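Local coordinates for ribonucleoside triphosphate reductase (Lactobacillus leichmannii, PDB 1L1L), which catalyses the reduction of ribonucleoside triphosphates to 2'-deoxyribonucleotides with a vitamin B12 cofactor, working as an allosterically regulated monomer, at residues A[26-31]-A[708-713]; A[35-40]-A[44-49]; A[285-290]-A[298-303]. All coordinates share one frame; numbering follows the deposited sequence.

Interaction 1. Residues A[26-31]-A[708-713]; sequences LGWVTY and NVEEVF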
ATOM      1  N   LEU A  26      -1.622  14.617  15.980  1.00 29.51           N
ATOM      2  CA  LEU A  26      -0.330  14.313  15.343  1.00 29.50           C
ATOM      3  C   LEU A  26      -0.364  14.717  13.870  1.00 28.25           C
ATOM      4  O   LEU A  26       0.629  14.585  13.155  1.00 27.01           O
ATOM      5  CB  LEU A  26      -0.027  12.801  15.402  1.00 30.44           C
ATOM      6  CG  LEU A  26      -0.354  11.956  16.634  1.00 32.03           C
ATOM      7  CD1 LEU A  26      -0.004  10.491  16.372  1.00 31.74           C
ATOM      8  CD2 LEU A  26       0.425  12.457  17.812  1.00 32.21           C
ATOM      9  N   GLY A  27      -1.518  15.210  13.427  1.00 26.89           N
ATOM     10  CA  GLY A  27      -1.702  15.584  12.034  1.00 25.41           C
ATOM     11  C   GLY A  27      -0.718  16.481  11.309  1.00 24.75           C
ATOM     12  O   GLY A  27      -0.075  16.060  10.349  1.00 23.55           O
ATOM     13  N   TRP A  28      -0.604  17.732  11.740  1.00 24.13           N
ATOM     14  CA  TRP A  28       0.292  18.656  11.061  1.00 24.36           C
ATOM     15  C   TRP A  28       1.724  18.175  11.021  1.00 23.47           C
ATOM     16  O   TRP A  28       2.401  18.290   9.998  1.00 22.84           O
ATOM     17  CB  TRP A  28       0.260  20.024  11.724  1.00 24.38           C
ATOM     18  CG  TRP A  28       1.043  21.011  10.974  1.00 25.65           C
ATOM     19  CD1 TRP A  28       0.658  21.682   9.851  1.00 25.69           C
ATOM     20  CD2 TRP A  28       2.378  21.430  11.257  1.00 26.32           C
ATOM     21  NE1 TRP A  28       1.673  22.494   9.418  1.00 26.38           N
ATOM     22  CE2 TRP A  28       2.741  22.363  10.266  1.00 26.35           C
ATOM     23  CE3 TRP A  28       3.306  21.108  12.258  1.00 26.13           C
ATOM     24  CZ2 TRP A  28       3.991  22.978  10.242  1.00 26.87           C
ATOM     25  CZ3 TRP A  28       4.545  21.718  12.234  1.00 26.55           C
ATOM     26  CH2 TRP A  28       4.878  22.645  11.230  1.00 26.06           C
ATOM     27  N   VAL A  29       2.201  17.663  12.145  1.00 24.59           N
ATOM     28  CA  VAL A  29       3.564  17.175  12.208  1.00 25.16           C
ATOM     29  C   VAL A  29       3.771  16.075  11.165  1.00 24.98           C
ATOM     30  O   VAL A  29       4.758  16.085  10.420  1.00 25.21           O
ATOM     31  CB  VAL A  29       3.871  16.622  13.614  1.00 27.20           C
ATOM     32  CG1 VAL A  29       5.252  16.021  13.635  1.00 27.18           C
ATOM     33  CG2 VAL A  29       3.751  17.733  14.646  1.00 28.06           C
ATOM     34  N   THR A  30       2.837  15.130  11.123  1.00 25.37           N
ATOM     35  CA  THR A  30       2.907  14.022  10.178  1.00 25.46           C
ATOM     36  C   THR A  30       2.945  14.543   8.751  1.00 25.44           C
ATOM     37  O   THR A  30       3.701  14.056   7.921  1.00 24.14           O
ATOM     38  CB  THR A  30       1.700  13.071  10.333  1.00 26.55           C
ATOM     39  OG1 THR A  30       1.748  12.455  11.624  1.00 26.87           O
ATOM     40  CG2 THR A  30       1.730  11.981   9.256  1.00 25.78           C
ATOM     41  N   TYR A  31       2.133  15.558   8.468  1.00 25.80           N
ATOM     42  CA  TYR A  31       2.119  16.122   7.132  1.00 25.27           C
ATOM     43  C   TYR A  31       3.477  16.716   6.751  1.00 25.75           C
ATOM     44  O   TYR A  31       3.997  16.449   5.667  1.00 24.98           O
ATOM     45  CB  TYR A  31       1.036  17.207   7.022  1.00 25.95           C
ATOM     46  CG  TYR A  31       1.342  18.201   5.933  1.00 25.40           C
ATOM     47  CD1 TYR A  31       1.374  17.812   4.588  1.00 25.63           C
ATOM     48  CD2 TYR A  31       1.683  19.523   6.245  1.00 26.32           C
ATOM     49  CE1 TYR A  31       1.744  18.722   3.579  1.00 25.43           C
ATOM     50  CE2 TYR A  31       2.056  20.427   5.248  1.00 25.09           C
ATOM     51  CZ  TYR A  31       2.083  20.025   3.927  1.00 25.63           C
ATOM     52  OH  TYR A  31       2.460  20.928   2.957  1.00 24.62           O
ATOM     53  N   ASN A 708       0.973  26.581  19.498  1.00 34.57           N
ATOM     54  CA  ASN A 708       0.526  26.069  18.201  1.00 33.41           C
ATOM     55  C   ASN A 708       1.758  25.773  17.353  1.00 31.74           C
ATOM     56  O   ASN A 708       2.343  26.662  16.739  1.00 31.14           O
ATOM     57  CB  ASN A 708      -0.361  27.102  17.506  1.00 34.96           C
ATOM     58  CG  ASN A 708      -0.862  26.630  16.160  1.00 35.98           C
ATOM     59  OD1 ASN A 708      -0.077  26.348  15.251  1.00 37.74           O
ATOM     60  ND2 ASN A 708      -2.177  26.547  16.019  1.00 37.18           N
ATOM     61  N   VAL A 709       2.148  24.507  17.322  1.00 30.92           N
ATOM     62  CA  VAL A 709       3.339  24.109  16.594  1.00 29.34           C
ATOM     63  C   VAL A 709       3.437  24.622  15.164  1.00 28.93           C
ATOM     64  O   VAL A 709       4.504  25.055  14.738  1.00 28.09           O
ATOM     65  CB  VAL A 709       3.506  22.574  16.605  1.00 29.37           C
ATOM     66  CG1 VAL A 709       2.381  21.913  15.815  1.00 29.22           C
ATOM     67  CG2 VAL A 709       4.872  22.217  16.051  1.00 28.59           C
ATOM     68  N   GLU A 710       2.338  24.592  14.419  1.00 28.86           N
ATOM     69  CA  GLU A 710       2.382  25.078  13.042  1.00 29.25           C
ATOM     70  C   GLU A 710       2.846  26.535  12.977  1.00 28.63           C
ATOM     71  O   GLU A 710       3.709  26.876  12.180  1.00 28.09           O
ATOM     72  CB  GLU A 710       1.010  24.960  12.369  1.00 29.75           C
ATOM     73  CG  GLU A 710       1.034  25.472  10.925  1.00 32.81           C
ATOM     74  CD  GLU A 710      -0.277  25.272  10.167  1.00 33.96           C
ATOM     75  OE1 GLU A 710      -0.313  25.652   8.979  1.00 35.31           O
ATOM     76  OE2 GLU A 710      -1.258  24.742  10.738  1.00 34.54           O
ATOM     77  N   GLU A 711       2.265  27.381  13.825  1.00 29.21           N
ATOM     78  CA  GLU A 711       2.609  28.804  13.869  1.00 30.10           C
ATOM     79  C   GLU A 711       4.005  29.058  14.418  1.00 29.53           C
ATOM     80  O   GLU A 711       4.745  29.897  13.910  1.00 29.18           O
ATOM     81  CB  GLU A 711       1.594  29.562  14.728  1.00 32.48           C
ATOM     82  CG  GLU A 711       0.223  29.708  14.093  1.00 35.65           C
ATOM     83  CD  GLU A 711      -0.802  30.298  15.048  1.00 38.08           C
ATOM     84  OE1 GLU A 711      -0.465  31.260  15.776  1.00 40.13           O
ATOM     85  OE2 GLU A 711      -1.953  29.808  15.063  1.00 41.07           O
ATOM     86  N   VAL A 712       4.365  28.338  15.472  1.00 28.87           N
ATOM     87  CA  VAL A 712       5.676  28.518  16.061  1.00 27.54           C
ATOM     88  C   VAL A 712       6.756  28.108  15.073  1.00 27.57           C
ATOM     89  O   VAL A 712       7.798  28.756  14.979  1.00 26.05           O
ATOM     90  CB  VAL A 712       5.799  27.695  17.364  1.00 27.19           C
ATOM     91  CG1 VAL A 712       7.221  27.759  17.897  1.00 26.69           C
ATOM     92  CG2 VAL A 712       4.813  28.232  18.401  1.00 26.65           C
ATOM     93  N   PHE A 713       6.514  27.026  14.330  1.00 28.00           N
ATOM     94  CA  PHE A 713       7.496  26.554  13.361  1.00 27.87           C
ATOM     95  C   PHE A 713       7.748  27.593  12.287  1.00 27.86           C
ATOM     96  O   PHE A 713       8.886  27.848  11.905  1.00 27.27           O
ATOM     97  CB  PHE A 713       7.027  25.261  12.687  1.00 28.61           C
ATOM     98  CG  PHE A 713       8.019  24.702  11.713  1.00 29.51           C
ATOM     99  CD1 PHE A 713       9.191  24.096  12.163  1.00 29.88           C
ATOM    100  CD2 PHE A 713       7.806  24.817  10.344  1.00 29.96           C
ATOM    101  CE1 PHE A 713      10.137  23.617  11.269  1.00 30.98           C
ATOM    102  CE2 PHE A 713       8.749  24.340   9.437  1.00 31.05           C
ATOM    103  CZ  PHE A 713       9.918  23.738   9.900  1.00 30.98           C
TER
HETATM  104  O   HOH W   1       1.398  23.970   6.657  1.00 32.29           O

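Interaction 2. Residues A[35-40]-A[44-49]; sequences YARWLP and RSENWD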
ATOM      1  N   TYR A  35       4.457  14.534   3.588  1.00 31.13           N
ATOM      2  CA  TYR A  35       3.918  14.945   2.293  1.00 30.54           C
ATOM      3  C   TYR A  35       4.312  16.327   1.789  1.00 30.60           C
ATOM      4  O   TYR A  35       4.017  16.669   0.642  1.00 30.21           O
ATOM      5  CB  TYR A  35       2.392  14.843   2.321  1.00 30.42           C
ATOM      6  CG  TYR A  35       1.897  13.498   2.773  1.00 31.52           C
ATOM      7  CD1 TYR A  35       1.144  13.378   3.939  1.00 31.45           C
ATOM      8  CD2 TYR A  35       2.216  12.335   2.062  1.00 30.77           C
ATOM      9  CE1 TYR A  35       0.720  12.139   4.396  1.00 31.36           C
ATOM     10  CE2 TYR A  35       1.795  11.083   2.513  1.00 31.62           C
ATOM     11  CZ  TYR A  35       1.047  10.997   3.682  1.00 31.56           C
ATOM     12  OH  TYR A  35       0.613   9.778   4.153  1.00 32.51           O
ATOM     13  N   ALA A  36       4.976  17.116   2.629  1.00 29.50           N
ATOM     14  CA  ALA A  36       5.396  18.455   2.229  1.00 30.03           C
ATOM     15  C   ALA A  36       6.679  18.378   1.401  1.00 30.58           C
ATOM     16  O   ALA A  36       7.750  18.059   1.928  1.00 30.03           O
ATOM     17  CB  ALA A  36       5.613  19.333   3.465  1.00 29.52           C
ATOM     18  N   ARG A  37       6.575  18.660   0.105  1.00 30.76           N
ATOM     19  CA  ARG A  37       7.752  18.611  -0.758  1.00 32.13           C
ATOM     20  C   ARG A  37       8.639  19.830  -0.536  1.00 33.41           C
ATOM     21  O   ARG A  37       8.167  20.879  -0.082  1.00 32.88           O
ATOM     22  CB  ARG A  37       7.338  18.544  -2.232  1.00 32.69           C
ATOM     23  CG  ARG A  37       6.529  17.309  -2.601  1.00 34.31           C
ATOM     24  CD  ARG A  37       6.197  17.289  -4.090  1.00 35.28           C
ATOM     25  NE  ARG A  37       7.374  17.094  -4.935  1.00 36.49           N
ATOM     26  CZ  ARG A  37       8.048  15.948  -5.047  1.00 37.45           C
ATOM     27  NH1 ARG A  37       7.673  14.868  -4.365  1.00 36.65           N
ATOM     28  NH2 ARG A  37       9.103  15.878  -5.848  1.00 37.72           N
ATOM     29  N   TRP A  38       9.923  19.689  -0.848  1.00 34.28           N
ATOM     30  CA  TRP A  38      10.868  20.791  -0.701  1.00 36.77           C
ATOM     31  C   TRP A  38      10.768  21.720  -1.907  1.00 37.93           C
ATOM     32  O   TRP A  38      10.663  21.266  -3.049  1.00 37.77           O
ATOM     33  CB  TRP A  38      12.298  20.258  -0.564  1.00 37.48           C
ATOM     34  CG  TRP A  38      13.339  21.345  -0.484  1.00 38.96           C
ATOM     35  CD1 TRP A  38      14.147  21.786  -1.497  1.00 39.15           C
ATOM     36  CD2 TRP A  38      13.656  22.150   0.658  1.00 38.96           C
ATOM     37  NE1 TRP A  38      14.945  22.813  -1.056  1.00 39.41           N
ATOM     38  CE2 TRP A  38      14.664  23.058   0.263  1.00 39.42           C
ATOM     39  CE3 TRP A  38      13.183  22.196   1.977  1.00 39.51           C
ATOM     40  CZ2 TRP A  38      15.209  24.000   1.140  1.00 39.39           C
ATOM     41  CZ3 TRP A  38      13.724  23.134   2.848  1.00 39.76           C
ATOM     42  CH2 TRP A  38      14.728  24.021   2.424  1.00 39.77           C
ATOM     43  N   LEU A  39      10.789  23.023  -1.645  1.00 39.31           N
ATOM     44  CA  LEU A  39      10.699  24.031  -2.698  1.00 40.94           C
ATOM     45  C   LEU A  39      12.041  24.758  -2.789  1.00 42.26           C
ATOM     46  O   LEU A  39      12.304  25.694  -2.035  1.00 41.87           O
ATOM     47  CB  LEU A  39       9.567  25.016  -2.377  1.00 40.27           C
ATOM     48  CG  LEU A  39       8.182  24.386  -2.165  1.00 40.47           C
ATOM     49  CD1 LEU A  39       7.188  25.421  -1.662  1.00 40.21           C
ATOM     50  CD2 LEU A  39       7.701  23.784  -3.472  1.00 40.94           C
ATOM     51  N   PRO A  40      12.912  24.323  -3.716  1.00 44.06           N
ATOM     52  CA  PRO A  40      14.244  24.903  -3.934  1.00 45.78           C
ATOM     53  C   PRO A  40      14.207  26.406  -4.178  1.00 47.53           C
ATOM     54  O   PRO A  40      15.063  27.145  -3.693  1.00 48.03           O
ATOM     55  CB  PRO A  40      14.756  24.145  -5.158  1.00 45.74           C
ATOM     56  CG  PRO A  40      14.055  22.822  -5.059  1.00 45.36           C
ATOM     57  CD  PRO A  40      12.656  23.238  -4.680  1.00 44.59           C
ATOM     58  N   ARG A  44      12.343  26.263   1.296  1.00 41.40           N
ATOM     59  CA  ARG A  44      11.521  25.792   2.402  1.00 39.52           C
ATOM     60  C   ARG A  44      10.603  24.699   1.888  1.00 37.92           C
ATOM     61  O   ARG A  44      10.443  24.537   0.681  1.00 37.13           O
ATOM     62  CB  ARG A  44      10.669  26.923   2.978  1.00 40.35           C
ATOM     63  CG  ARG A  44       9.541  27.389   2.062  1.00 41.64           C
ATOM     64  CD  ARG A  44       8.589  28.328   2.794  1.00 42.68           C
ATOM     65  NE  ARG A  44       7.614  28.957   1.904  1.00 43.52           N
ATOM     66  CZ  ARG A  44       6.610  28.323   1.304  1.00 44.13           C
ATOM     67  NH1 ARG A  44       6.428  27.020   1.487  1.00 43.55           N
ATOM     68  NH2 ARG A  44       5.779  28.998   0.523  1.00 44.41           N
ATOM     69  N   SER A  45      10.013  23.945   2.804  1.00 36.76           N
ATOM     70  CA  SER A  45       9.092  22.883   2.429  1.00 35.86           C
ATOM     71  C   SER A  45       7.690  23.487   2.305  1.00 34.96           C
ATOM     72  O   SER A  45       7.403  24.524   2.895  1.00 34.50           O
ATOM     73  CB  SER A  45       9.092  21.775   3.486  1.00 36.21           C
ATOM     74  OG  SER A  45       8.613  22.249   4.733  1.00 36.64           O
ATOM     75  N   GLU A  46       6.833  22.833   1.529  1.00 33.77           N
ATOM     76  CA  GLU A  46       5.461  23.283   1.307  1.00 32.58           C
ATOM     77  C   GLU A  46       4.633  23.473   2.575  1.00 32.61           C
ATOM     78  O   GLU A  46       4.955  22.943   3.647  1.00 31.79           O
ATOM     79  CB  GLU A  46       4.717  22.273   0.432  1.00 32.79           C
ATOM     80  CG  GLU A  46       5.178  22.153  -1.010  1.00 33.19           C
ATOM     81  CD  GLU A  46       4.423  21.050  -1.729  1.00 34.44           C
ATOM     82  OE1 GLU A  46       4.379  21.045  -2.977  1.00 32.32           O
ATOM     83  OE2 GLU A  46       3.876  20.174  -1.027  1.00 34.73           O
ATOM     84  N   ASN A  47       3.557  24.247   2.438  1.00 31.76           N
ATOM     85  CA  ASN A  47       2.607  24.469   3.525  1.00 30.66           C
ATOM     86  C   ASN A  47       1.406  23.645   3.066  1.00 29.31           C
ATOM     87  O   ASN A  47       1.318  23.307   1.886  1.00 29.86           O
ATOM     88  CB  ASN A  47       2.239  25.954   3.644  1.00 32.79           C
ATOM     89  CG  ASN A  47       3.420  26.809   4.076  1.00 33.84           C
ATOM     90  OD1 ASN A  47       4.097  26.505   5.064  1.00 32.74           O
ATOM     91  ND2 ASN A  47       3.671  27.886   3.343  1.00 34.86           N
ATOM     92  N   TRP A  48       0.496  23.313   3.974  1.00 28.49           N
ATOM     93  CA  TRP A  48      -0.660  22.487   3.630  1.00 28.82           C
ATOM     94  C   TRP A  48      -1.428  22.994   2.403  1.00 29.84           C
ATOM     95  O   TRP A  48      -1.592  22.280   1.409  1.00 28.51           O
ATOM     96  CB  TRP A  48      -1.595  22.392   4.838  1.00 29.02           C
ATOM     97  CG  TRP A  48      -2.801  21.511   4.650  1.00 28.76           C
ATOM     98  CD1 TRP A  48      -4.072  21.778   5.073  1.00 28.07           C
ATOM     99  CD2 TRP A  48      -2.847  20.212   4.046  1.00 28.97           C
ATOM    100  NE1 TRP A  48      -4.904  20.733   4.772  1.00 28.77           N
ATOM    101  CE2 TRP A  48      -4.181  19.756   4.143  1.00 29.67           C
ATOM    102  CE3 TRP A  48      -1.892  19.385   3.440  1.00 29.91           C
ATOM    103  CZ2 TRP A  48      -4.588  18.509   3.656  1.00 30.14           C
ATOM    104  CZ3 TRP A  48      -2.294  18.142   2.955  1.00 30.65           C
ATOM    105  CH2 TRP A  48      -3.632  17.717   3.066  1.00 30.17           C
ATOM    106  N   ASP A  49      -1.885  24.239   2.470  1.00 30.40           N
ATOM    107  CA  ASP A  49      -2.642  24.814   1.361  1.00 31.58           C
ATOM    108  C   ASP A  49      -1.948  24.603   0.013  1.00 30.98           C
ATOM    109  O   ASP A  49      -2.611  24.327  -0.986  1.00 31.89           O
ATOM    110  CB  ASP A  49      -2.873  26.313   1.614  1.00 32.26           C
ATOM    111  CG  ASP A  49      -1.618  27.124   1.432  1.00 33.83           C
ATOM    112  OD1 ASP A  49      -1.293  27.452   0.275  1.00 35.19           O
ATOM    113  OD2 ASP A  49      -0.945  27.423   2.443  1.00 35.84           O
TER

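Interaction 3. Residues A[285-290]-A[298-303]; sequences NEVLNN and AVDAAD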
ATOM      1  N   ASN A 285      20.799 -15.655  -8.670  1.00 33.47           N
ATOM      2  CA  ASN A 285      21.428 -16.600  -9.579  1.00 34.72           C
ATOM      3  C   ASN A 285      21.566 -17.944  -8.854  1.00 35.68           C
ATOM      4  O   ASN A 285      21.348 -18.999  -9.445  1.00 36.56           O
ATOM      5  CB  ASN A 285      22.788 -16.060 -10.027  1.00 34.45           C
ATOM      6  CG  ASN A 285      23.336 -16.790 -11.236  1.00 34.54           C
ATOM      7  OD1 ASN A 285      22.614 -17.063 -12.206  1.00 34.87           O
ATOM      8  ND2 ASN A 285      24.624 -17.102 -11.192  1.00 35.15           N
ATOM      9  N   GLU A 286      21.904 -17.903  -7.571  1.00 37.54           N
ATOM     10  CA  GLU A 286      22.044 -19.136  -6.801  1.00 39.81           C
ATOM     11  C   GLU A 286      20.735 -19.920  -6.796  1.00 40.38           C
ATOM     12  O   GLU A 286      20.714 -21.110  -7.125  1.00 39.96           O
ATOM     13  CB  GLU A 286      22.463 -18.841  -5.360  1.00 41.44           C
ATOM     14  CG  GLU A 286      23.887 -18.341  -5.229  1.00 45.14           C
ATOM     15  CD  GLU A 286      24.333 -18.219  -3.785  1.00 47.11           C
ATOM     16  OE1 GLU A 286      23.763 -17.379  -3.053  1.00 47.93           O
ATOM     17  OE2 GLU A 286      25.252 -18.972  -3.384  1.00 49.62           O
ATOM     18  N   VAL A 287      19.643 -19.256  -6.422  1.00 39.90           N
ATOM     19  CA  VAL A 287      18.342 -19.913  -6.395  1.00 39.77           C
ATOM     20  C   VAL A 287      18.066 -20.585  -7.729  1.00 40.05           C
ATOM     21  O   VAL A 287      17.540 -21.699  -7.778  1.00 40.16           O
ATOM     22  CB  VAL A 287      17.196 -18.909  -6.114  1.00 39.57           C
ATOM     23  CG1 VAL A 287      15.851 -19.607  -6.262  1.00 38.87           C
ATOM     24  CG2 VAL A 287      17.348 -18.320  -4.722  1.00 38.18           C
ATOM     25  N   LEU A 288      18.420 -19.906  -8.816  1.00 39.74           N
ATOM     26  CA  LEU A 288      18.198 -20.462 -10.142  1.00 40.40           C
ATOM     27  C   LEU A 288      19.183 -21.602 -10.443  1.00 41.04           C
ATOM     28  O   LEU A 288      18.776 -22.654 -10.931  1.00 41.03           O
ATOM     29  CB  LEU A 288      18.319 -19.371 -11.205  1.00 39.98           C
ATOM     30  CG  LEU A 288      17.200 -18.322 -11.226  1.00 39.44           C
ATOM     31  CD1 LEU A 288      17.597 -17.149 -12.111  1.00 39.23           C
ATOM     32  CD2 LEU A 288      15.914 -18.965 -11.734  1.00 39.52           C
ATOM     33  N   ASN A 289      20.464 -21.386 -10.151  1.00 41.42           N
ATOM     34  CA  ASN A 289      21.487 -22.409 -10.399  1.00 42.30           C
ATOM     35  C   ASN A 289      21.233 -23.666  -9.559  1.00 42.84           C
ATOM     36  O   ASN A 289      21.323 -24.782 -10.067  1.00 43.67           O
ATOM     37  CB  ASN A 289      22.893 -21.874 -10.089  1.00 40.39           C
ATOM     38  CG  ASN A 289      23.416 -20.922 -11.156  1.00 40.16           C
ATOM     39  OD1 ASN A 289      22.857 -20.825 -12.251  1.00 39.43           O
ATOM     40  ND2 ASN A 289      24.509 -20.227 -10.843  1.00 38.82           N
ATOM     41  N   ASN A 290      20.931 -23.468  -8.276  1.00 43.61           N
ATOM     42  CA  ASN A 290      20.658 -24.557  -7.340  1.00 44.09           C
ATOM     43  C   ASN A 290      19.576 -25.510  -7.847  1.00 43.94           C
ATOM     44  O   ASN A 290      19.381 -26.594  -7.284  1.00 43.87           O
ATOM     45  CB  ASN A 290      20.242 -23.984  -5.983  1.00 45.39           C
ATOM     46  CG  ASN A 290      21.403 -23.359  -5.231  1.00 47.56           C
ATOM     47  OD1 ASN A 290      22.258 -22.688  -5.821  1.00 48.53           O
ATOM     48  ND2 ASN A 290      21.433 -23.565  -3.915  1.00 48.43           N
ATOM     49  N   ALA A 298       7.456 -22.986  -5.679  1.00 33.66           N
ATOM     50  CA  ALA A 298       6.837 -21.730  -5.274  1.00 32.62           C
ATOM     51  C   ALA A 298       7.785 -21.037  -4.318  1.00 31.81           C
ATOM     52  O   ALA A 298       7.850 -19.807  -4.276  1.00 32.45           O
ATOM     53  CB  ALA A 298       5.498 -21.989  -4.591  1.00 33.32           C
ATOM     54  N   VAL A 299       8.527 -21.829  -3.548  1.00 30.08           N
ATOM     55  CA  VAL A 299       9.471 -21.270  -2.601  1.00 30.23           C
ATOM     56  C   VAL A 299      10.588 -20.557  -3.364  1.00 30.26           C
ATOM     57  O   VAL A 299      11.021 -19.476  -2.965  1.00 29.49           O
ATOM     58  CB  VAL A 299      10.076 -22.359  -1.682  1.00 29.37           C
ATOM     59  CG1 VAL A 299      11.186 -21.763  -0.837  1.00 29.15           C
ATOM     60  CG2 VAL A 299       8.995 -22.933  -0.762  1.00 28.79           C
ATOM     61  N   ASP A 300      11.047 -21.163  -4.458  1.00 30.44           N
ATOM     62  CA  ASP A 300      12.099 -20.550  -5.265  1.00 30.45           C
ATOM     63  C   ASP A 300      11.563 -19.274  -5.909  1.00 29.67           C
ATOM     64  O   ASP A 300      12.232 -18.249  -5.902  1.00 30.05           O
ATOM     65  CB  ASP A 300      12.566 -21.499  -6.371  1.00 31.40           C
ATOM     66  CG  ASP A 300      13.190 -22.765  -5.821  1.00 33.02           C
ATOM     67  OD1 ASP A 300      13.975 -22.665  -4.851  1.00 32.35           O
ATOM     68  OD2 ASP A 300      12.891 -23.849  -6.366  1.00 34.86           O
ATOM     69  N   ALA A 301      10.363 -19.354  -6.473  1.00 28.75           N
ATOM     70  CA  ALA A 301       9.753 -18.190  -7.118  1.00 29.18           C
ATOM     71  C   ALA A 301       9.559 -17.048  -6.109  1.00 29.06           C
ATOM     72  O   ALA A 301       9.856 -15.883  -6.413  1.00 29.45           O
ATOM     73  CB  ALA A 301       8.426 -18.574  -7.738  1.00 28.03           C
ATOM     74  N   ALA A 302       9.058 -17.384  -4.920  1.00 27.41           N
ATOM     75  CA  ALA A 302       8.848 -16.387  -3.873  1.00 27.57           C
ATOM     76  C   ALA A 302      10.186 -15.862  -3.352  1.00 27.76           C
ATOM     77  O   ALA A 302      10.308 -14.686  -3.023  1.00 26.53           O
ATOM     78  CB  ALA A 302       8.022 -16.982  -2.720  1.00 27.02           C
ATOM     79  N   ASP A 303      11.196 -16.728  -3.253  1.00 27.17           N
ATOM     80  CA  ASP A 303      12.506 -16.270  -2.783  1.00 26.90           C
ATOM     81  C   ASP A 303      13.078 -15.209  -3.741  1.00 26.26           C
ATOM     82  O   ASP A 303      13.640 -14.211  -3.305  1.00 26.60           O
ATOM     83  CB  ASP A 303      13.506 -17.437  -2.684  1.00 28.46           C
ATOM     84  CG  ASP A 303      13.467 -18.147  -1.332  1.00 30.48           C
ATOM     85  OD1 ASP A 303      13.113 -17.499  -0.320  1.00 30.74           O
ATOM     86  OD2 ASP A 303      13.824 -19.356  -1.283  1.00 31.40           O
TER
HETATM   87  O   HOH W   2      17.090 -22.932  -5.153  1.00 33.32           O

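Interaction 1. Residues A[26-31]-A[708-713]
Trp28 presses one face of its indole against Glu710, at the first turn of helix 709-719. Glu710 CA stands 3.8 Å from the centroid of the six-membered ring, 7° off its normal, a CH-pi contact. With CG anti to the backbone N (chi1 180°) and the rest of the chain extended, Glu710 runs across the indole, and its CG comes 3.4 Å from Trp28 NE1. The tight part continues round the benzo end of the indole, where Trp28 CH2 lies 3.7 Å from Phe713 CB. There the Trp28 edge meets the Phe713 face in an offset edge-to-face pair, the planes at 60°. Val709 adds a methyl, CG1 being 3.8 Å from Trp28 CE3, and Leu583 of helix 583-589 touches both aromatic residues. The N-H edge of the indole is the wet side: an in-plane water accepts from Trp28 NE1 at 3.1 Å and donates weakly to Glu710 OE1. Asn708 caps the second helix by accepting from Glu711 N. The contact thus joins two helices from far ends of the chain by ring packing and CH-pi interactions, with no direct hydrogen bond, and the indole N-H is satisfied through water.

Interaction 2. Residues A[35-40]-A[44-49]
Glu46, Arg44 and Leu39 bury the most surface where the short strands 38-39 and 44-45 pair as an antiparallel beta hairpin. Glu46 closes the open end of the hairpin: its N donates to Arg37 O at 2.9 Å, nearly along the C=O axis, and its side chain, extended beyond CG, lets OE2 take a weak bond from Arg37 N at 3.3 Å. The same carboxylate also accepts from Thr51 and forms a salt bridge with Arg54, both of the following helix 48-60. Leu39 and Arg44 are the hydrogen-bonded pair. Leu39 N gives to Arg44 O at 2.8 Å, while the return bond from Arg44 N to Leu39 O is weak at 3.4 Å. Their side chains run alongside each other, Leu39 CD1 reaching 3.6 Å from Arg44 NH1, and Leu39 CD2 packs crosswise on Glu46 CG at 3.9 Å. Arg44, extended from CG to NE, brings NH1 back to Ser45 O at 3.0 Å; that oxygen lies in the guanidinium plane, and NH2 pairs with Glu50. On the other face of the hairpin the Trp38 ring covers the Arg44 backbone, with Arg44 N 3.5 Å above the ring plane. The buried Glu46 carboxylate, with Arg37 N, Thr51 and Arg54 around it, is probably ionised, and with Arg44 it ties the hairpin to the first two turns of helix 48-60 by charge as well as by hydrogen bonds.

Interaction 3. Residues A[285-290]-A[298-303]
Val287 faces Asp300 across the gap between the last turn of helix 275-289 and the first turn of helix 298-313, and no direct hydrogen bond crosses between the two segments; the closest direct contacts are between carbon atoms. Val287 CG1 meets Asp300 CB at 3.8 Å and lies 3.9 Å from Asp300 OD1, the two side chains crossing at a slant. Its placement anti to the backbone N (chi1 173°) carries CG1 to Asp300, while CG2 lies 4.4 Å from Asp303 CB, one turn further along the second helix. Val287 continues this apolar seam on Ile304 and Leu307, and Leu288 joins it at Ile304.

The polar link is made by water. One molecule donates to Val287 O at 2.9 Å and to Asp300 OD1 at 3.1 Å, so both its hydrogens serve the bridge and a main-chain carbonyl is joined to a carboxylate without the two acceptors having to meet. The arrangement is a helical hairpin: two consecutive helices, roughly antiparallel, joined by a loop, after which helix 298-313 leads toward strand 322-327, in a sheet that probably contributes to the ten-stranded alpha-beta barrel.

Charge is handled by partners beyond the two segments. Asp300 OD2 forms a salt bridge with Lys291 in the connecting loop and also accepts from Thr297 N, just before the helix; its CG sits beside the backbone N (chi1 -63°), which turns the carboxylate toward the start of its helix. Asp303 OD1 is shared between Arg347, through a salt bridge, and His346, through a hydrogen bond.

Interactions 1 and 2 are partly buried and lie on the same side of the chain's centre, their own centres about 13 Å apart. They share a neighbourhood: Tyr31 of helix 27-32 packs on Ala36 and Glu46, and its OH probably bonds to Asn47 O. Interaction 3 is a buried contact on the opposite side, its centre about 47 Å from that of interaction 1. The chemistry differs accordingly. Interaction 1 joins sequence-distant helices through aromatic packing, interaction 2 pairs neighbouring strands by backbone bonds, and interaction 3 packs consecutive helices through a single valine. Water bridges the segments in interactions 1 and 3, whereas the carboxylates of Glu46 and Asp300 pair with basic residues outside the segments.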